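Local structure of alanine racemase, biosynthetic (6A2F) at residues 88-101 with 112-124. The protein belongs to the alanine racemase family, pairing an N-terminal TIM-barrel domain that carries a lysine-bound pyridoxal phosphate with a beta-rich C-terminal domain. Numbering follows the deposited sequence.
Sequences YALAGQLRLDLVIQ and AGLDIPLNVWLKL
The carboxylate of Asp-97 is shared between two donors from the strand alongside, Asn-119 and Trp-121. The indole NE1 of Trp-121 reaches Asp-97 OD2 at 2.9 Å along a nearly straight bond (168°); NE1 comes from the anti side, well out of the carboxylate plane, while OD2 lies close to the plane of the indole. On the syn side of the other oxygen, also out of the carboxylate plane, Asn-119 ND2 lies 3.0 Å from Asp-97 OD1 in a more bent bond, with amide and carboxylate planes almost perpendicular (86°). A water bonded to Asp-97 OD1 and to the backbone N of Asn-119 adds a further link. The salt bridge from Arg-75 to Asp-97 OD2 would probably favour the ionised carboxylate, and Arg-152 holds the amide oxygen of Asn-119.

Beyond it the backbones run in parallel register, the ladder starting with Leu-98 N to Asn-119 O (2.8 Å) and ending with Lys-123 N on Ile-100 O (2.9 Å). On one face Ile-100 CD1 meets Val-120 CG1 at 3.8 Å, and Leu-98 CD1 touches Leu-118 CD1. Val-99 occupies the other face, its CG2 against Trp-121 CB and its CG1 near Lys-123 CE. A bend at chi3 (-70°) in the lysine accompanies this approach; its NZ hydrogen-bonds to Leu-79 O and to a malonate ion that probably comes from the crystallisation liquor.

Before the strands, Leu-114 CD2 packs on Tyr-88 O at 3.6 Å, against helix 87-93, which ends in a Schellman motif at Arg-95. Strand 98-100, helix 103-112 and strand 118-123 form a beta-alpha-beta crossover, the repeating element of the TIM barrel.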
loop_
_atom_site.group_PDB
_atom_site.type_symbol
_atom_site.label_atom_id
_atom_site.label_comp_id
_atom_site.label_asym_id
_atom_site.label_seq_id
_atom_site.Cartn_x
_atom_site.Cartn_y
_atom_site.Cartn_z
ATOM N N TYR A 88 -26.359 12.400 -3.086
ATOM C CA TYR A 88 -27.682 11.850 -2.758
ATOM C C TYR A 88 -28.520 11.402 -3.949
ATOM O O TYR A 88 -29.108 10.316 -3.909
ATOM C CB TYR A 88 -28.467 12.803 -1.853
ATOM C CG TYR A 88 -27.857 12.907 -0.475
ATOM C CD1 TYR A 88 -28.070 11.910 0.482
ATOM C CD2 TYR A 88 -27.039 13.988 -0.136
ATOM C CE1 TYR A 88 -27.499 11.993 1.742
ATOM C CE2 TYR A 88 -26.466 14.081 1.122
ATOM C CZ TYR A 88 -26.698 13.084 2.054
ATOM O OH TYR A 88 -26.124 13.175 3.297
ATOM N N ALA A 89 -28.559 12.216 -5.005
ATOM C CA ALA A 89 -29.282 11.847 -6.232
ATOM C C ALA A 89 -28.776 10.518 -6.810
ATOM O O ALA A 89 -29.573 9.681 -7.237
ATOM C CB ALA A 89 -29.206 12.960 -7.269
ATOM N N LEU A 90 -27.456 10.322 -6.800
ATOM C CA LEU A 90 -26.873 9.066 -7.266
ATOM C C LEU A 90 -27.150 7.899 -6.307
ATOM O O LEU A 90 -27.451 6.793 -6.754
ATOM C CB LEU A 90 -25.373 9.211 -7.546
ATOM C CG LEU A 90 -24.658 8.008 -8.181
ATOM C CD1 LEU A 90 -25.417 7.391 -9.358
ATOM C CD2 LEU A 90 -23.253 8.407 -8.610
ATOM N N ALA A 91 -27.063 8.157 -5.003
ATOM C CA ALA A 91 -27.401 7.159 -3.982
ATOM C C ALA A 91 -28.841 6.683 -4.132
ATOM O O ALA A 91 -29.137 5.507 -3.897
ATOM C CB ALA A 91 -27.169 7.716 -2.584
ATOM N N GLY A 92 -29.722 7.606 -4.525
ATOM C CA GLY A 92 -31.124 7.300 -4.796
ATOM C C GLY A 92 -31.303 6.415 -6.015
ATOM O O GLY A 92 -32.072 5.453 -5.978
ATOM N N GLN A 93 -30.590 6.744 -7.092
ATOM C CA GLN A 93 -30.597 5.948 -8.323
ATOM C C GLN A 93 -30.145 4.508 -8.049
ATOM O O GLN A 93 -30.729 3.563 -8.577
ATOM C CB GLN A 93 -29.708 6.602 -9.395
ATOM C CG GLN A 93 -29.622 5.861 -10.732
ATOM C CD GLN A 93 -28.606 6.467 -11.702
ATOM O OE1 GLN A 93 -27.630 5.814 -12.098
ATOM N NE2 GLN A 93 -28.835 7.714 -12.095
ATOM N N LEU A 94 -29.120 4.353 -7.210
ATOM C CA LEU A 94 -28.540 3.042 -6.918
ATOM C C LEU A 94 -29.254 2.311 -5.778
ATOM O O LEU A 94 -28.860 1.202 -5.400
ATOM C CB LEU A 94 -27.042 3.171 -6.618
ATOM C CG LEU A 94 -26.154 3.879 -7.650
ATOM C CD1 LEU A 94 -24.768 4.166 -7.075
ATOM C CD2 LEU A 94 -26.066 3.098 -8.953
ATOM N N ARG A 95 -30.304 2.936 -5.242
ATOM C CA ARG A 95 -31.109 2.368 -4.151
ATOM C C ARG A 95 -30.253 1.884 -2.966
ATOM O O ARG A 95 -30.255 0.700 -2.608
ATOM C CB ARG A 95 -32.027 1.259 -4.676
ATOM C CG ARG A 95 -33.186 1.757 -5.526
ATOM C CD ARG A 95 -34.184 0.627 -5.750
ATOM N NE ARG A 95 -35.540 1.107 -6.047
ATOM C CZ ARG A 95 -36.660 0.536 -5.597
ATOM N NH1 ARG A 95 -37.844 1.043 -5.928
ATOM N NH2 ARG A 95 -36.602 -0.535 -4.809
ATOM N N LEU A 96 -29.530 2.826 -2.367
ATOM C CA LEU A 96 -28.578 2.525 -1.305
ATOM C C LEU A 96 -29.126 2.844 0.076
ATOM O O LEU A 96 -29.987 3.718 0.229
ATOM C CB LEU A 96 -27.273 3.295 -1.523
ATOM C CG LEU A 96 -26.541 3.125 -2.858
ATOM C CD1 LEU A 96 -25.302 3.999 -2.873
ATOM C CD2 LEU A 96 -26.177 1.673 -3.120
ATOM N N ASP A 97 -28.626 2.116 1.072
ATOM C CA ASP A 97 -28.891 2.429 2.468
ATOM C C ASP A 97 -27.963 3.549 2.897
ATOM O O ASP A 97 -26.743 3.450 2.736
ATOM C CB ASP A 97 -28.664 1.212 3.360
ATOM C CG ASP A 97 -29.811 0.229 3.318
ATOM O OD1 ASP A 97 -30.577 0.213 2.328
ATOM O OD2 ASP A 97 -29.942 -0.539 4.292
ATOM N N LEU A 98 -28.543 4.608 3.444
ATOM C CA LEU A 98 -27.763 5.756 3.867
ATOM C C LEU A 98 -27.428 5.692 5.350
ATOM O O LEU A 98 -28.162 5.092 6.141
ATOM C CB LEU A 98 -28.497 7.059 3.547
ATOM C CG LEU A 98 -28.915 7.300 2.092
ATOM C CD1 LEU A 98 -29.637 8.632 1.982
ATOM C CD2 LEU A 98 -27.726 7.241 1.139
ATOM N N VAL A 99 -26.297 6.298 5.699
ATOM C CA VAL A 99 -25.921 6.545 7.080
ATOM C C VAL A 99 -25.930 8.055 7.332
ATOM O O VAL A 99 -25.485 8.839 6.484
ATOM C CB VAL A 99 -24.541 5.922 7.418
ATOM C CG1 VAL A 99 -23.876 6.629 8.588
ATOM C CG2 VAL A 99 -24.683 4.438 7.723
ATOM N N ILE A 100 -26.470 8.451 8.486
ATOM C CA ILE A 100 -26.335 9.820 8.989
ATOM C C ILE A 100 -25.576 9.816 10.327
ATOM O O ILE A 100 -26.018 9.196 11.294
ATOM C CB ILE A 100 -27.700 10.537 9.110
ATOM C CG1 ILE A 100 -28.358 10.667 7.732
ATOM C CG2 ILE A 100 -27.525 11.911 9.745
ATOM C CD1 ILE A 100 -29.808 11.098 7.765
ATOM N N GLN A 101 -24.436 10.511 10.352
ATOM C CA GLN A 101 -23.494 10.516 11.484
ATOM C C GLN A 101 -23.389 11.860 12.173
ATOM O O GLN A 101 -22.989 11.926 13.331
ATOM C CB GLN A 101 -22.080 10.215 11.004
ATOM C CG GLN A 101 -21.905 8.908 10.280
ATOM C CD GLN A 101 -20.676 8.900 9.398
ATOM O OE1 GLN A 101 -20.171 9.950 8.990
ATOM N NE2 GLN A 101 -20.193 7.709 9.089
ATOM N N ALA A 112 -31.737 17.312 0.329
ATOM C CA ALA A 112 -31.625 16.598 -0.946
ATOM C C ALA A 112 -32.965 16.425 -1.649
ATOM O O ALA A 112 -33.028 16.502 -2.871
ATOM C CB ALA A 112 -30.956 15.244 -0.747
ATOM N N GLY A 113 -34.016 16.176 -0.865
ATOM C CA GLY A 113 -35.389 16.060 -1.360
ATOM C C GLY A 113 -35.543 14.996 -2.422
ATOM O O GLY A 113 -36.004 15.281 -3.530
ATOM N N LEU A 114 -35.157 13.769 -2.081
ATOM C CA LEU A 114 -35.112 12.675 -3.049
ATOM C C LEU A 114 -36.480 12.171 -3.500
ATOM O O LEU A 114 -37.494 12.367 -2.828
ATOM C CB LEU A 114 -34.250 11.514 -2.538
ATOM C CG LEU A 114 -32.766 11.806 -2.297
ATOM C CD1 LEU A 114 -32.076 10.561 -1.764
ATOM C CD2 LEU A 114 -32.060 12.338 -3.542
ATOM N N ASP A 115 -36.464 11.508 -4.651
ATOM C CA ASP A 115 -37.647 11.003 -5.340
ATOM C C ASP A 115 -38.210 9.746 -4.685
ATOM O O ASP A 115 -39.394 9.434 -4.829
ATOM C CB ASP A 115 -37.251 10.663 -6.778
ATOM C CG ASP A 115 -38.328 10.991 -7.771
ATOM O OD1 ASP A 115 -39.179 11.859 -7.470
ATOM O OD2 ASP A 115 -38.316 10.388 -8.867
ATOM N N ILE A 116 -37.347 9.027 -3.975
ATOM C CA ILE A 116 -37.657 7.703 -3.460
ATOM C C ILE A 116 -37.206 7.630 -1.999
ATOM O O ILE A 116 -36.143 8.153 -1.653
ATOM C CB ILE A 116 -36.996 6.600 -4.348
ATOM C CG1 ILE A 116 -37.398 5.188 -3.902
ATOM C CG2 ILE A 116 -35.474 6.750 -4.405
ATOM C CD1 ILE A 116 -37.274 4.134 -4.990
ATOM N N PRO A 117 -38.026 7.016 -1.125
ATOM C CA PRO A 117 -37.561 6.844 0.251
ATOM C C PRO A 117 -36.449 5.793 0.328
ATOM O O PRO A 117 -36.459 4.822 -0.425
ATOM C CB PRO A 117 -38.818 6.376 0.998
ATOM C CG PRO A 117 -39.686 5.769 -0.048
ATOM C CD PRO A 117 -39.404 6.523 -1.315
ATOM N N LEU A 118 -35.493 6.005 1.224
ATOM C CA LEU A 118 -34.362 5.095 1.370
ATOM C C LEU A 118 -34.213 4.639 2.822
ATOM O O LEU A 118 -34.717 5.294 3.742
ATOM C CB LEU A 118 -33.074 5.772 0.883
ATOM C CG LEU A 118 -32.970 6.189 -0.591
ATOM C CD1 LEU A 118 -31.828 7.172 -0.765
ATOM C CD2 LEU A 118 -32.792 4.995 -1.520
ATOM N N ASN A 119 -33.536 3.510 3.023
ATOM C CA ASN A 119 -33.227 3.059 4.376
ATOM C C ASN A 119 -32.149 3.963 4.961
ATOM O O ASN A 119 -31.129 4.230 4.316
ATOM C CB ASN A 119 -32.779 1.596 4.398
ATOM C CG ASN A 119 -33.826 0.654 3.839
ATOM O OD1 ASN A 119 -35.029 0.888 3.954
ATOM N ND2 ASN A 119 -33.365 -0.426 3.231
ATOM N N VAL A 120 -32.408 4.451 6.171
ATOM C CA VAL A 120 -31.519 5.372 6.862
ATOM C C VAL A 120 -31.035 4.724 8.158
ATOM O O VAL A 120 -31.842 4.272 8.976
ATOM C CB VAL A 120 -32.223 6.717 7.164
ATOM C CG1 VAL A 120 -31.335 7.619 8.007
ATOM C CG2 VAL A 120 -32.617 7.426 5.873
ATOM N N TRP A 121 -29.715 4.663 8.319
ATOM C CA TRP A 121 -29.086 4.164 9.537
ATOM C C TRP A 121 -28.464 5.343 10.274
ATOM O O TRP A 121 -27.546 5.994 9.763
ATOM C CB TRP A 121 -28.000 3.136 9.204
ATOM C CG TRP A 121 -28.498 1.891 8.518
ATOM C CD1 TRP A 121 -28.928 1.781 7.224
ATOM C CD2 TRP A 121 -28.601 0.578 9.088
ATOM N NE1 TRP A 121 -29.300 0.484 6.955
ATOM C CE2 TRP A 121 -29.105 -0.278 8.078
ATOM C CE3 TRP A 121 -28.318 0.039 10.353
ATOM C CZ2 TRP A 121 -29.339 -1.644 8.298
ATOM C CZ3 TRP A 121 -28.553 -1.324 10.570
ATOM C CH2 TRP A 121 -29.050 -2.146 9.545
ATOM N N LEU A 122 -28.982 5.628 11.464
ATOM C CA LEU A 122 -28.448 6.686 12.308
ATOM C C LEU A 122 -27.278 6.125 13.087
ATOM O O LEU A 122 -27.397 5.079 13.730
ATOM C CB LEU A 122 -29.517 7.212 13.277
ATOM C CG LEU A 122 -30.659 8.075 12.741
ATOM C CD1 LEU A 122 -31.693 8.319 13.829
ATOM C CD2 LEU A 122 -30.132 9.397 12.206
ATOM N N LYS A 123 -26.146 6.818 13.024
ATOM C CA LYS A 123 -24.940 6.336 13.678
ATOM C C LYS A 123 -24.738 6.942 15.052
ATOM O O LYS A 123 -24.610 8.157 15.203
ATOM C CB LYS A 123 -23.699 6.559 12.809
ATOM C CG LYS A 123 -22.442 5.912 13.384
ATOM C CD LYS A 123 -21.262 5.984 12.435
ATOM C CE LYS A 123 -21.460 5.085 11.226
ATOM N NZ LYS A 123 -20.287 5.171 10.317
ATOM N N LEU A 124 -24.710 6.069 16.048
ATOM C CA LEU A 124 -24.360 6.442 17.404
ATOM C C LEU A 124 -22.851 6.377 17.589
ATOM O O LEU A 124 -22.209 5.381 17.234
ATOM C CB LEU A 124 -25.041 5.495 18.399
ATOM C CG LEU A 124 -24.618 5.566 19.868
ATOM C CD1 LEU A 124 -25.120 6.846 20.525
ATOM C CD2 LEU A 124 -25.117 4.339 20.609
HETATM O O HOH W 1 -32.209 2.162 0.753
#